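Local coordinates for protein putative thioesterase (Novosphingobium aromaticivorans, PDB 3CJY) that is a putative acyl-CoA thioesterase, probably hydrolysing acyl-CoA thioesters with its two hot-dog domains, and binds a calcium ion, at residues A[44-49]-A[101-107]; A[72-78]-A[89-95]; A[127-133]-A[151-155]; A[219-225]-A[237-243]. One frame throughout, in Å; residues are numbered along the deposited sequence.

Contact 1: residues A[44-49]-A[101-107]; sequences ALDVAA and FHSGISL
The N-terminal hot-dog fold wraps its sheet round a long helix, and here A44, L45, A48 and A49 of helix segment 44-49 rest on I105, L107 and their neighbours in strand segment 101-107. The two short axes come within 9.5 Å and cross at -50°, a spacing suited to a helix that offers alanine at three of its four touching positions. I105 contributes most to the contact: with CG1 anti to the carbonyl carbon (chi1 -57°) and CD1 extended beyond it, its terminal methyl enters between A44 and A48. CD1 of I105 lies 3.6 Å from CB of A48. The same methyl is 3.4 Å from O of A44, an oxygen already bonded to A48 N inside the helix. L45 comes in from the flank, where its CD2 crosses the I105 side chain and touches I105 CD1 at 3.8 Å. Farther back on the strand, CE1 of the F101 ring approaches CB of A44 obliquely at 4.3 Å. S103 also faces that methyl, while its hydroxyl bonds to O of V91 on the adjoining strand. V47 turns to strands 72-79 and 87-95, and its O accepts from the hydroxyl of the calcium ligand T51. At the far end of the strand segment, branch CD2 of L107 presses on the helix backbone itself, 3.5 Å from CA of A49.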
loop_
_atom_site.group_PDB
_atom_site.type_symbol
_atom_site.label_atom_id
_atom_site.label_comp_id
_atom_site.label_asym_id
_atom_site.label_seq_id
_atom_site.Cartn_x
_atom_site.Cartn_y
_atom_site.Cartn_z
ATOM N N ALA A 44 -1.911 8.971 13.049
ATOM C CA ALA A 44 -2.560 7.659 13.219
ATOM C C ALA A 44 -1.519 6.653 13.730
ATOM O O ALA A 44 -1.768 5.848 14.673
ATOM C CB ALA A 44 -3.188 7.219 11.901
ATOM N N LEU A 45 -0.329 6.698 13.135
ATOM C CA LEU A 45 0.712 5.782 13.539
ATOM C C LEU A 45 1.240 6.065 14.926
ATOM O O LEU A 45 1.608 5.151 15.662
ATOM C CB LEU A 45 1.868 5.815 12.564
ATOM C CG LEU A 45 1.608 5.452 11.098
ATOM C CD1 LEU A 45 2.913 5.662 10.309
ATOM C CD2 LEU A 45 1.091 4.025 10.989
ATOM N N ASP A 46 1.232 7.342 15.288
ATOM C CA ASP A 46 1.734 7.793 16.579
ATOM C C ASP A 46 0.823 7.258 17.698
ATOM O O ASP A 46 1.285 6.593 18.616
ATOM C CB ASP A 46 1.824 9.332 16.626
ATOM C CG ASP A 46 2.579 9.839 17.848
ATOM O OD1 ASP A 46 3.820 9.715 17.876
ATOM O OD2 ASP A 46 1.945 10.371 18.771
ATOM N N VAL A 47 -0.476 7.474 17.539
ATOM C CA VAL A 47 -1.470 7.080 18.563
ATOM C C VAL A 47 -1.541 5.549 18.697
ATOM O O VAL A 47 -1.733 5.014 19.793
ATOM C CB VAL A 47 -2.872 7.747 18.344
ATOM C CG1 VAL A 47 -2.710 9.246 18.428
ATOM C CG2 VAL A 47 -3.580 7.329 17.023
ATOM N N ALA A 48 -1.368 4.857 17.582
ATOM C CA ALA A 48 -1.370 3.379 17.562
ATOM C C ALA A 48 -0.167 2.865 18.350
ATOM O O ALA A 48 -0.309 2.020 19.235
ATOM C CB ALA A 48 -1.344 2.820 16.117
ATOM N N ALA A 49 1.010 3.399 18.063
ATOM C CA ALA A 49 2.233 2.952 18.760
ATOM C C ALA A 49 2.159 3.288 20.253
ATOM O O ALA A 49 2.552 2.497 21.121
ATOM C CB ALA A 49 3.458 3.576 18.121
ATOM N N PHE A 101 -11.114 9.989 8.314
ATOM C CA PHE A 101 -10.237 8.893 7.878
ATOM C C PHE A 101 -10.359 7.680 8.785
ATOM O O PHE A 101 -10.814 7.785 9.893
ATOM C CB PHE A 101 -8.735 9.320 7.704
ATOM C CG PHE A 101 -8.014 9.664 8.989
ATOM C CD1 PHE A 101 -7.631 8.688 9.880
ATOM C CD2 PHE A 101 -7.674 10.964 9.267
ATOM C CE1 PHE A 101 -6.970 9.022 11.045
ATOM C CE2 PHE A 101 -7.046 11.297 10.446
ATOM C CZ PHE A 101 -6.685 10.320 11.315
ATOM N N HIS A 102 -10.009 6.519 8.237
ATOM C CA HIS A 102 -9.906 5.287 9.008
ATOM C C HIS A 102 -8.657 4.562 8.531
ATOM O O HIS A 102 -8.225 4.679 7.377
ATOM C CB HIS A 102 -11.155 4.418 8.945
ATOM C CG HIS A 102 -11.393 3.813 7.595
ATOM N ND1 HIS A 102 -10.942 2.545 7.261
ATOM C CD2 HIS A 102 -12.043 4.286 6.506
ATOM C CE1 HIS A 102 -11.288 2.286 6.008
ATOM N NE2 HIS A 102 -11.958 3.320 5.532
ATOM N N SER A 103 -8.079 3.768 9.419
ATOM C CA SER A 103 -6.813 3.103 9.128
ATOM C C SER A 103 -6.645 1.776 9.823
ATOM O O SER A 103 -7.275 1.488 10.824
ATOM C CB SER A 103 -5.659 4.003 9.536
ATOM O OG SER A 103 -5.723 4.197 10.913
ATOM N N GLY A 104 -5.741 1.005 9.251
ATOM C CA GLY A 104 -5.316 -0.296 9.779
ATOM C C GLY A 104 -3.808 -0.280 9.882
ATOM O O GLY A 104 -3.113 0.091 8.947
ATOM N N ILE A 105 -3.314 -0.638 11.040
ATOM C CA ILE A 105 -1.903 -0.570 11.390
ATOM C C ILE A 105 -1.418 -1.845 12.089
ATOM O O ILE A 105 -2.119 -2.413 12.945
ATOM C CB ILE A 105 -1.682 0.632 12.364
ATOM C CG1 ILE A 105 -2.166 1.947 11.719
ATOM C CG2 ILE A 105 -0.200 0.746 12.791
ATOM C CD1 ILE A 105 -2.169 3.124 12.614
ATOM N N SER A 106 -0.252 -2.319 11.659
ATOM C CA SER A 106 0.414 -3.474 12.262
ATOM C C SER A 106 1.614 -2.948 13.024
ATOM O O SER A 106 2.318 -2.071 12.546
ATOM C CB SER A 106 0.946 -4.464 11.218
ATOM O OG SER A 106 -0.099 -4.911 10.409
ATOM N N LEU A 107 1.811 -3.523 14.206
ATOM C CA LEU A 107 2.877 -3.123 15.124
ATOM C C LEU A 107 3.616 -4.337 15.629
ATOM O O LEU A 107 3.044 -5.394 15.774
ATOM C CB LEU A 107 2.319 -2.310 16.294
ATOM C CG LEU A 107 1.439 -1.127 15.881
ATOM C CD1 LEU A 107 -0.050 -1.530 15.956
ATOM C CD2 LEU A 107 1.701 0.095 16.753
#

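Contact 2: residues A[72-78]-A[89-95]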
loop_
_atom_site.group_PDB
_atom_site.type_symbol
_atom_site.label_atom_id
_atom_site.label_comp_id
_atom_site.label_asym_id
_atom_site.label_seq_id
_atom_site.Cartn_x
_atom_site.Cartn_y
_atom_site.Cartn_z
ATOM N N VAL A 72 -10.486 20.425 15.410
ATOM C CA VAL A 72 -10.000 19.503 16.418
ATOM C C VAL A 72 -10.230 18.120 15.797
ATOM O O VAL A 72 -11.366 17.736 15.446
ATOM C CB VAL A 72 -10.719 19.607 17.784
ATOM C CG1 VAL A 72 -10.263 18.459 18.685
ATOM C CG2 VAL A 72 -10.460 20.968 18.456
ATOM N N LEU A 73 -9.137 17.396 15.688
ATOM C CA LEU A 73 -9.132 16.046 15.138
ATOM C C LEU A 73 -9.122 15.112 16.323
ATOM O O LEU A 73 -8.237 15.171 17.156
ATOM C CB LEU A 73 -7.894 15.792 14.258
ATOM C CG LEU A 73 -7.666 14.366 13.710
ATOM C CD1 LEU A 73 -8.876 14.000 12.841
ATOM C CD2 LEU A 73 -6.298 14.211 12.974
ATOM N N ASP A 74 -10.148 14.285 16.407
ATOM C CA ASP A 74 -10.224 13.246 17.434
ATOM C C ASP A 74 -9.723 11.950 16.819
ATOM O O ASP A 74 -10.126 11.600 15.719
ATOM C CB ASP A 74 -11.662 13.066 17.894
ATOM C CG ASP A 74 -12.177 14.274 18.661
ATOM O OD1 ASP A 74 -11.508 14.649 19.638
ATOM O OD2 ASP A 74 -13.239 14.827 18.313
ATOM N N LEU A 75 -8.827 11.259 17.508
ATOM C CA LEU A 75 -8.367 9.960 17.053
ATOM C C LEU A 75 -8.728 8.907 18.070
ATOM O O LEU A 75 -8.499 9.082 19.262
ATOM C CB LEU A 75 -6.872 9.944 16.790
ATOM C CG LEU A 75 -6.283 10.958 15.819
ATOM C CD1 LEU A 75 -5.673 12.127 16.590
ATOM C CD2 LEU A 75 -5.200 10.298 15.008
ATOM N N THR A 76 -9.368 7.845 17.583
ATOM C CA THR A 76 -9.785 6.729 18.413
ATOM C C THR A 76 -9.104 5.453 17.929
ATOM O O THR A 76 -9.155 5.109 16.757
ATOM C CB THR A 76 -11.298 6.570 18.423
ATOM O OG1 THR A 76 -11.897 7.814 18.800
ATOM C CG2 THR A 76 -11.732 5.508 19.439
ATOM N N VAL A 77 -8.471 4.777 18.867
ATOM C CA VAL A 77 -7.724 3.543 18.607
ATOM C C VAL A 77 -8.411 2.295 19.122
ATOM O O VAL A 77 -8.831 2.241 20.280
ATOM C CB VAL A 77 -6.363 3.572 19.293
ATOM C CG1 VAL A 77 -5.522 2.357 18.898
ATOM C CG2 VAL A 77 -5.611 4.862 18.989
ATOM N N GLU A 78 -8.539 1.309 18.236
ATOM C CA GLU A 78 -9.069 0.005 18.578
ATOM C C GLU A 78 -7.983 -1.030 18.349
ATOM O O GLU A 78 -7.492 -1.183 17.240
ATOM C CB GLU A 78 -10.256 -0.338 17.680
ATOM C CG GLU A 78 -10.824 -1.726 17.916
ATOM C CD GLU A 78 -11.951 -2.076 16.932
ATOM O OE1 GLU A 78 -11.990 -1.517 15.817
ATOM O OE2 GLU A 78 -12.787 -2.944 17.264
ATOM N N ALA A 89 -4.067 -2.777 15.049
ATOM C CA ALA A 89 -4.999 -1.757 15.524
ATOM C C ALA A 89 -5.667 -1.079 14.352
ATOM O O ALA A 89 -5.214 -1.198 13.220
ATOM C CB ALA A 89 -4.246 -0.701 16.289
ATOM N N ARG A 90 -6.787 -0.447 14.665
ATOM C CA ARG A 90 -7.481 0.446 13.758
ATOM C C ARG A 90 -7.591 1.820 14.429
ATOM O O ARG A 90 -7.833 1.905 15.631
ATOM C CB ARG A 90 -8.869 -0.066 13.462
ATOM C CG ARG A 90 -8.858 -1.300 12.639
ATOM C CD ARG A 90 -10.216 -1.501 11.980
ATOM N NE ARG A 90 -11.218 -1.798 12.975
ATOM C CZ ARG A 90 -12.296 -2.529 12.706
ATOM N NH1 ARG A 90 -12.467 -3.032 11.483
ATOM N NH2 ARG A 90 -13.174 -2.790 13.666
ATOM N N VAL A 91 -7.442 2.864 13.640
ATOM C CA VAL A 91 -7.523 4.233 14.097
ATOM C C VAL A 91 -8.472 5.025 13.235
ATOM O O VAL A 91 -8.302 5.126 12.051
ATOM C CB VAL A 91 -6.165 4.970 14.097
ATOM C CG1 VAL A 91 -6.347 6.405 14.646
ATOM C CG2 VAL A 91 -5.092 4.188 14.910
ATOM N N ALA A 92 -9.465 5.604 13.890
ATOM C CA ALA A 92 -10.438 6.439 13.227
ATOM C C ALA A 92 -10.175 7.891 13.595
ATOM O O ALA A 92 -10.002 8.246 14.787
ATOM C CB ALA A 92 -11.880 6.061 13.650
ATOM N N GLY A 93 -10.218 8.722 12.568
ATOM C CA GLY A 93 -10.134 10.159 12.739
ATOM C C GLY A 93 -11.487 10.762 12.460
ATOM O O GLY A 93 -12.178 10.416 11.482
ATOM N N THR A 94 -11.906 11.622 13.373
ATOM C CA THR A 94 -13.198 12.297 13.279
ATOM C C THR A 94 -13.069 13.734 13.706
ATOM O O THR A 94 -12.259 14.071 14.567
ATOM C CB THR A 94 -14.287 11.652 14.206
ATOM O OG1 THR A 94 -13.768 11.575 15.531
ATOM C CG2 THR A 94 -14.651 10.284 13.765
ATOM N N VAL A 95 -13.912 14.560 13.103
ATOM C CA VAL A 95 -14.020 15.952 13.449
ATOM C C VAL A 95 -15.499 16.206 13.739
ATOM O O VAL A 95 -16.354 16.035 12.873
ATOM C CB VAL A 95 -13.604 16.873 12.306
ATOM C CG1 VAL A 95 -13.826 18.325 12.688
ATOM C CG2 VAL A 95 -12.150 16.604 11.908
HETATM O O HOH W 1 -15.037 13.713 16.805
HETATM O O HOH W 2 -12.260 9.351 16.178
#
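E78 and R90 form a salt bridge at the end of segment 72-78, beside the last hydrogen-bonded pair of the two segments, and in it a single carboxylate oxygen accepts from two guanidinium nitrogens. OE1 of E78 accepts from R90 NH2 at 2.8 Å and from R90 NE at 3.0 Å. It lies in the guanidinium plane, but both donors reach it from the same face of the tilted carboxylate, the planes standing 38° apart. E78 runs out extended while R90 bends at chi3 (-68°), which turns the NE edge to its partner. In the backbone, hydrogen-bonded pairs D74-T94, T76-A92 and E78-R90 satisfy each other's N and O, the straightest bond being E78 N to R90 O at 2.8 Å and 175°. Between them lie the non-hydrogen-bonded pairs L75-G93 and V77-V91. A92 O has a second donor, a water at 2.9 Å, which also bonds T76 OG1 and T94 OG1. Another water donates to D74 OD2 at 2.6 Å and bonds T94 OG1 too, placing that hydroxyl between two waters. On the opposite face, L73 CD1 lies 4.0 Å from CA of G93, where a beta carbon would be tight. Strand 16-20 flanks segment 72-78 and strand 98-107 flanks 89-95; L75, V77 and V91 pack on V47 of helix 37-52, and R90 touches H102 of the second subunit.

Contact 3: residues A[127-133]-A[151-155]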
loop_
_atom_site.group_PDB
_atom_site.type_symbol
_atom_site.label_atom_id
_atom_site.label_comp_id
_atom_site.label_asym_id
_atom_site.label_seq_id
_atom_site.Cartn_x
_atom_site.Cartn_y
_atom_site.Cartn_z
ATOM N N PRO A 127 23.188 15.899 -0.815
ATOM C CA PRO A 127 22.369 17.095 -0.641
ATOM C C PRO A 127 23.037 18.412 -0.942
ATOM O O PRO A 127 22.414 19.288 -1.569
ATOM C CB PRO A 127 21.959 17.027 0.817
ATOM C CG PRO A 127 21.932 15.568 1.121
ATOM C CD PRO A 127 23.006 14.954 0.311
ATOM N N ASP A 128 24.293 18.564 -0.531
ATOM C CA ASP A 128 24.969 19.848 -0.707
ATOM C C ASP A 128 25.384 20.069 -2.157
ATOM O O ASP A 128 25.864 21.143 -2.529
ATOM C CB ASP A 128 26.133 20.004 0.273
ATOM C CG ASP A 128 25.650 20.229 1.742
ATOM O OD1 ASP A 128 24.466 20.616 2.006
ATOM O OD2 ASP A 128 26.503 20.042 2.643
ATOM N N ASN A 129 25.142 19.081 -2.988
ATOM C CA ASN A 129 25.437 19.166 -4.414
ATOM C C ASN A 129 24.137 19.288 -5.240
ATOM O O ASN A 129 24.117 19.156 -6.453
ATOM C CB ASN A 129 26.270 17.991 -4.840
ATOM C CG ASN A 129 27.665 18.011 -4.202
ATOM O OD1 ASN A 129 28.302 19.074 -4.097
ATOM N ND2 ASN A 129 28.128 16.838 -3.745
ATOM N N CYS A 130 23.054 19.559 -4.546
ATOM C CA CYS A 130 21.711 19.680 -5.161
ATOM C C CYS A 130 21.125 21.059 -4.907
ATOM O O CYS A 130 21.220 21.570 -3.801
ATOM C CB CYS A 130 20.760 18.627 -4.602
ATOM S SG CYS A 130 21.213 16.946 -5.011
ATOM N N PRO A 131 20.495 21.665 -5.940
ATOM C CA PRO A 131 19.900 22.960 -5.778
ATOM C C PRO A 131 18.561 22.949 -5.076
ATOM O O PRO A 131 17.877 21.916 -5.059
ATOM C CB PRO A 131 19.695 23.404 -7.229
ATOM C CG PRO A 131 19.325 22.141 -7.909
ATOM C CD PRO A 131 20.209 21.106 -7.267
ATOM N N PRO A 132 18.194 24.070 -4.452
ATOM C CA PRO A 132 16.868 24.165 -3.884
ATOM C C PRO A 132 15.773 23.978 -4.929
ATOM O O PRO A 132 15.899 24.341 -6.108
ATOM C CB PRO A 132 16.795 25.616 -3.368
ATOM C CG PRO A 132 18.199 26.040 -3.252
ATOM C CD PRO A 132 18.922 25.349 -4.354
ATOM N N CYS A 133 14.681 23.422 -4.450
ATOM C CA CYS A 133 13.511 23.251 -5.266
ATOM C C CYS A 133 12.762 24.576 -5.239
ATOM O O CYS A 133 12.361 25.025 -4.174
ATOM C CB CYS A 133 12.645 22.145 -4.683
ATOM S SG CYS A 133 11.070 22.112 -5.537
ATOM N N VAL A 151 13.764 21.648 0.864
ATOM C CA VAL A 151 13.664 20.747 -0.297
ATOM C C VAL A 151 14.671 21.046 -1.365
ATOM O O VAL A 151 14.808 22.193 -1.805
ATOM C CB VAL A 151 12.224 20.827 -0.918
ATOM C CG1 VAL A 151 12.011 19.844 -2.040
ATOM C CG2 VAL A 151 11.114 20.658 0.145
ATOM N N ARG A 152 15.399 20.019 -1.763
ATOM C CA ARG A 152 16.338 20.146 -2.846
ATOM C C ARG A 152 16.058 19.124 -3.950
ATOM O O ARG A 152 15.522 18.035 -3.712
ATOM C CB ARG A 152 17.741 19.985 -2.329
ATOM C CG ARG A 152 18.088 21.076 -1.316
ATOM C CD ARG A 152 19.509 20.936 -0.818
ATOM N NE ARG A 152 19.794 21.935 0.228
ATOM C CZ ARG A 152 20.920 21.958 0.917
ATOM N NH1 ARG A 152 21.889 21.110 0.642
ATOM N NH2 ARG A 152 21.083 22.842 1.878
ATOM N N GLU A 153 16.436 19.497 -5.166
ATOM C CA GLU A 153 16.217 18.625 -6.344
ATOM C C GLU A 153 17.314 17.580 -6.445
ATOM O O GLU A 153 18.476 17.932 -6.643
ATOM C CB GLU A 153 16.256 19.431 -7.634
ATOM C CG GLU A 153 15.257 20.529 -7.761
ATOM C CD GLU A 153 13.822 20.049 -7.991
ATOM O OE1 GLU A 153 13.636 18.833 -8.242
ATOM O OE2 GLU A 153 12.886 20.905 -7.947
ATOM N N ALA A 154 16.957 16.295 -6.375
ATOM C CA ALA A 154 17.965 15.236 -6.439
ATOM C C ALA A 154 17.959 14.476 -7.770
ATOM O O ALA A 154 18.773 13.583 -7.970
ATOM C CB ALA A 154 17.749 14.233 -5.284
ATOM N N GLY A 155 17.057 14.837 -8.673
ATOM C CA GLY A 155 16.841 14.033 -9.875
ATOM C C GLY A 155 17.783 14.219 -11.050
ATOM O O GLY A 155 17.879 13.353 -11.961
HETATM O O HOH W 3 23.501 22.919 3.524
#
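R152 stretches along the loop 127-133, passing one carbonyl after another. Its CB lies 3.3 Å from P131 O, and CG stands near the carbonyl oxygens of both P131 and C130. With the chain extended from CG to NE, CD comes to 3.4 Å from P127 O, and NE passes against the W219 ring. NH1 makes two bonds: to P127 O at 2.9 Å, from 72° above the carbonyl plane, and to the anti lone pair of D128 OD1 at 3.0 Å in a salt bridge. C130 N reaches P127 O from the opposite face of that plane. NH2 shares a water with D128 OD1 and pairs with E150. This loop lies beside strand 149-153 of the C-terminal hot-dog domain, joined to it by a single beta bridge, P132 with R152. On either side of the bridge, E153 N donates to P131 O at 2.8 Å and C133 N to V151 O at 2.9 Å. With a leucine in place of R152, D128 would probably be left without its positive mate and P127 O without one of its two donors. Next to the bridge, C133 CB packs on V151 CG1 at 3.6 Å, while the carboxylate of E153 forms a salt bridge with R194.

Contact 4: residues A[219-225]-A[237-243]; sequences WCLCDMI and QVTLWDQ
W241 O is approached by two neighbouring groups of the opposite strand: L221 N donates to it at 2.8 Å, and C220 CA brings a weaker CA-H contact at 3.2 Å. W241 N returns a bond to L221 O, and the pairs D223-T239 and I225-Q237 repeat the antiparallel ladder. The indole of W241 lies on the face that also carries L221, D223 and T239. Its NE1 donates to the anti lone pair of D223 OD2 at 3.0 Å, the oxygen lying close to the ring plane. D223 CG stands anti to the backbone N (chi1 -177°), which carries the carboxylate across to that ring, while its other oxygen, OD1, forms a salt bridge with R165. One face of the indole carries T239 CG2, 3.3 Å above it and offset toward the rim. L221 runs alongside, CD2 touching W241 CD1 at 3.7 Å. A phenylalanine at W241 has no indole N-H, and would probably leave D223 OD2 without its mate on this strand, the carboxylate held from the R165 side. Beside the L221-W241 pair, two waters link W219 N to Q243 OE1 and W219 O to Q243 N. On the other face, CG of selenomethionine M224 packs on V238 CG2 at 3.6 Å, and C220 and L240 meet F184. This is a long hairpin, strands 220-230 and 233-241, of the C-terminal hot-dog fold, laid over its helix 178-185.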
loop_
_atom_site.group_PDB
_atom_site.type_symbol
_atom_site.label_atom_id
_atom_site.label_comp_id
_atom_site.label_asym_id
_atom_site.label_seq_id
_atom_site.Cartn_x
_atom_site.Cartn_y
_atom_site.Cartn_z
ATOM N N TRP A 219 18.929 14.512 6.309
ATOM C CA TRP A 219 18.354 14.468 4.978
ATOM C C TRP A 219 17.734 13.120 4.675
ATOM O O TRP A 219 18.232 12.069 5.083
ATOM C CB TRP A 219 19.405 14.748 3.921
ATOM C CG TRP A 219 19.890 16.146 3.916
ATOM C CD1 TRP A 219 21.053 16.617 4.418
ATOM C CD2 TRP A 219 19.194 17.274 3.371
ATOM N NE1 TRP A 219 21.139 17.998 4.227
ATOM C CE2 TRP A 219 19.999 18.412 3.591
ATOM C CE3 TRP A 219 17.957 17.432 2.721
ATOM C CZ2 TRP A 219 19.626 19.684 3.141
ATOM C CZ3 TRP A 219 17.567 18.686 2.324
ATOM C CH2 TRP A 219 18.402 19.803 2.526
ATOM N N CYS A 220 16.621 13.199 3.977
ATOM C CA CYS A 220 15.914 12.006 3.515
ATOM C C CYS A 220 15.774 12.094 1.987
ATOM O O CYS A 220 15.348 13.147 1.467
ATOM C CB CYS A 220 14.563 11.948 4.201
ATOM S SG CYS A 220 13.492 10.605 3.580
ATOM N N LEU A 221 16.194 11.049 1.271
ATOM C CA LEU A 221 15.953 10.982 -0.165
ATOM C C LEU A 221 14.529 10.439 -0.335
ATOM O O LEU A 221 14.242 9.283 0.010
ATOM C CB LEU A 221 16.952 10.087 -0.873
ATOM C CG LEU A 221 16.747 10.067 -2.377
ATOM C CD1 LEU A 221 16.857 11.460 -3.017
ATOM C CD2 LEU A 221 17.729 9.071 -2.992
ATOM N N CYS A 222 13.692 11.291 -0.938
ATOM C CA CYS A 222 12.274 11.030 -1.213
ATOM C C CYS A 222 12.235 10.665 -2.707
ATOM O O CYS A 222 12.269 11.509 -3.604
ATOM C CB CYS A 222 11.427 12.249 -0.861
ATOM S SG CYS A 222 9.697 12.065 -1.306
ATOM N N ASP A 223 12.202 9.358 -2.937
ATOM C CA ASP A 223 12.377 8.761 -4.263
ATOM C C ASP A 223 11.065 8.186 -4.783
ATOM O O ASP A 223 10.676 7.095 -4.398
ATOM C CB ASP A 223 13.455 7.663 -4.018
ATOM C CG ASP A 223 13.891 6.919 -5.258
ATOM O OD1 ASP A 223 13.587 7.353 -6.371
ATOM O OD2 ASP A 223 14.565 5.873 -5.062
HETATM N N MSE A 224 10.431 8.946 -5.674
HETATM C CA MSE A 224 9.067 8.748 -6.148
HETATM C C MSE A 224 8.893 8.419 -7.591
HETATM O O MSE A 224 9.660 8.841 -8.473
HETATM C CB MSE A 224 8.253 10.050 -5.879
HETATM C CG MSE A 224 8.215 10.470 -4.429
HETATM SE SE MSE A 224 7.278 12.055 -3.971
HETATM C CE MSE A 224 8.584 13.286 -4.650
ATOM N N ILE A 225 7.850 7.636 -7.846
ATOM C CA ILE A 225 7.440 7.356 -9.211
ATOM C C ILE A 225 5.919 7.409 -9.311
ATOM O O ILE A 225 5.194 6.953 -8.406
ATOM C CB ILE A 225 7.998 5.962 -9.733
ATOM C CG1 ILE A 225 7.702 5.771 -11.211
ATOM C CG2 ILE A 225 7.392 4.821 -8.892
ATOM C CD1 ILE A 225 8.493 4.643 -11.884
ATOM N N GLN A 237 4.201 5.505 -5.958
ATOM C CA GLN A 237 5.013 4.794 -4.998
ATOM C C GLN A 237 6.233 5.643 -4.650
ATOM O O GLN A 237 6.786 6.387 -5.490
ATOM C CB GLN A 237 5.473 3.473 -5.581
ATOM C CG GLN A 237 4.324 2.457 -5.762
ATOM C CD GLN A 237 3.522 2.679 -7.000
ATOM O OE1 GLN A 237 4.092 2.908 -8.042
ATOM N NE2 GLN A 237 2.191 2.582 -6.897
ATOM N N VAL A 238 6.655 5.454 -3.420
ATOM C CA VAL A 238 7.810 6.204 -2.840
ATOM C C VAL A 238 8.673 5.328 -1.951
ATOM O O VAL A 238 8.172 4.426 -1.264
ATOM C CB VAL A 238 7.350 7.449 -2.029
ATOM C CG1 VAL A 238 6.406 7.061 -0.863
ATOM C CG2 VAL A 238 8.522 8.278 -1.540
ATOM N N THR A 239 9.979 5.549 -2.052
ATOM C CA THR A 239 10.966 4.937 -1.154
ATOM C C THR A 239 11.660 6.113 -0.480
ATOM O O THR A 239 11.998 7.118 -1.132
ATOM C CB THR A 239 11.988 4.059 -1.888
ATOM O OG1 THR A 239 11.330 3.009 -2.601
ATOM C CG2 THR A 239 13.010 3.441 -0.930
ATOM N N LEU A 240 11.776 5.980 0.832
ATOM C CA LEU A 240 12.442 6.934 1.701
ATOM C C LEU A 240 13.761 6.341 2.182
ATOM O O LEU A 240 13.809 5.294 2.864
ATOM C CB LEU A 240 11.550 7.307 2.876
ATOM C CG LEU A 240 10.183 7.910 2.511
ATOM C CD1 LEU A 240 9.368 8.167 3.804
ATOM C CD2 LEU A 240 10.358 9.212 1.726
ATOM N N TRP A 241 14.843 7.007 1.778
ATOM C CA TRP A 241 16.172 6.629 2.173
ATOM C C TRP A 241 16.814 7.660 3.079
ATOM O O TRP A 241 16.487 8.869 3.024
ATOM C CB TRP A 241 17.090 6.495 0.944
ATOM C CG TRP A 241 16.530 5.827 -0.260
ATOM C CD1 TRP A 241 15.763 6.411 -1.243
ATOM C CD2 TRP A 241 16.783 4.472 -0.699
ATOM N NE1 TRP A 241 15.485 5.494 -2.224
ATOM C CE2 TRP A 241 16.095 4.297 -1.911
ATOM C CE3 TRP A 241 17.472 3.368 -0.141
ATOM C CZ2 TRP A 241 16.103 3.086 -2.606
ATOM C CZ3 TRP A 241 17.479 2.161 -0.862
ATOM C CH2 TRP A 241 16.781 2.032 -2.054
ATOM N N ASP A 242 17.804 7.232 3.878
ATOM C CA ASP A 242 18.630 8.219 4.583
ATOM C C ASP A 242 19.684 8.780 3.642
ATOM O O ASP A 242 19.676 8.512 2.437
ATOM C CB ASP A 242 19.242 7.728 5.898
ATOM C CG ASP A 242 20.306 6.681 5.736
ATOM O OD1 ASP A 242 20.672 6.346 4.594
ATOM O OD2 ASP A 242 20.777 6.217 6.806
ATOM N N GLN A 243 20.633 9.531 4.171
ATOM C CA GLN A 243 21.623 10.159 3.285
ATOM C C GLN A 243 22.737 9.200 2.825
ATOM O O GLN A 243 23.518 9.484 1.927
ATOM C CB GLN A 243 22.233 11.405 3.976
ATOM C CG GLN A 243 23.119 12.248 3.069
ATOM C CD GLN A 243 23.726 13.463 3.763
ATOM O OE1 GLN A 243 23.222 13.924 4.773
ATOM N NE2 GLN A 243 24.835 13.973 3.218
HETATM O O HOH W 4 19.970 10.974 6.854
HETATM O O HOH W 5 21.543 13.392 6.900
#

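How the contacts relate
The four contacts form two touching pairs, one in each hot-dog domain. Contacts 1 and 2, centres about 9 Å apart, share the sheet of the N-terminal domain: I105 O and A89 N, 2.9 Å apart, probably bond across strands 98-107 and 87-95. Contacts 3 and 4, centres about 13 Å apart, meet in the C-terminal domain, where P127 CG lies 3.5 Å from W219 CG and A154 CB 3.7 Å from L221 CD1. The pairs lie on opposite sides of the chain's centre; contacts 1 and 4 have nearest atoms about 10 Å apart. The calcium ion, bound by D14 and T51, lies nearer the first pair, about 8 Å from the V77 side chain and about 10 Å from that of L107.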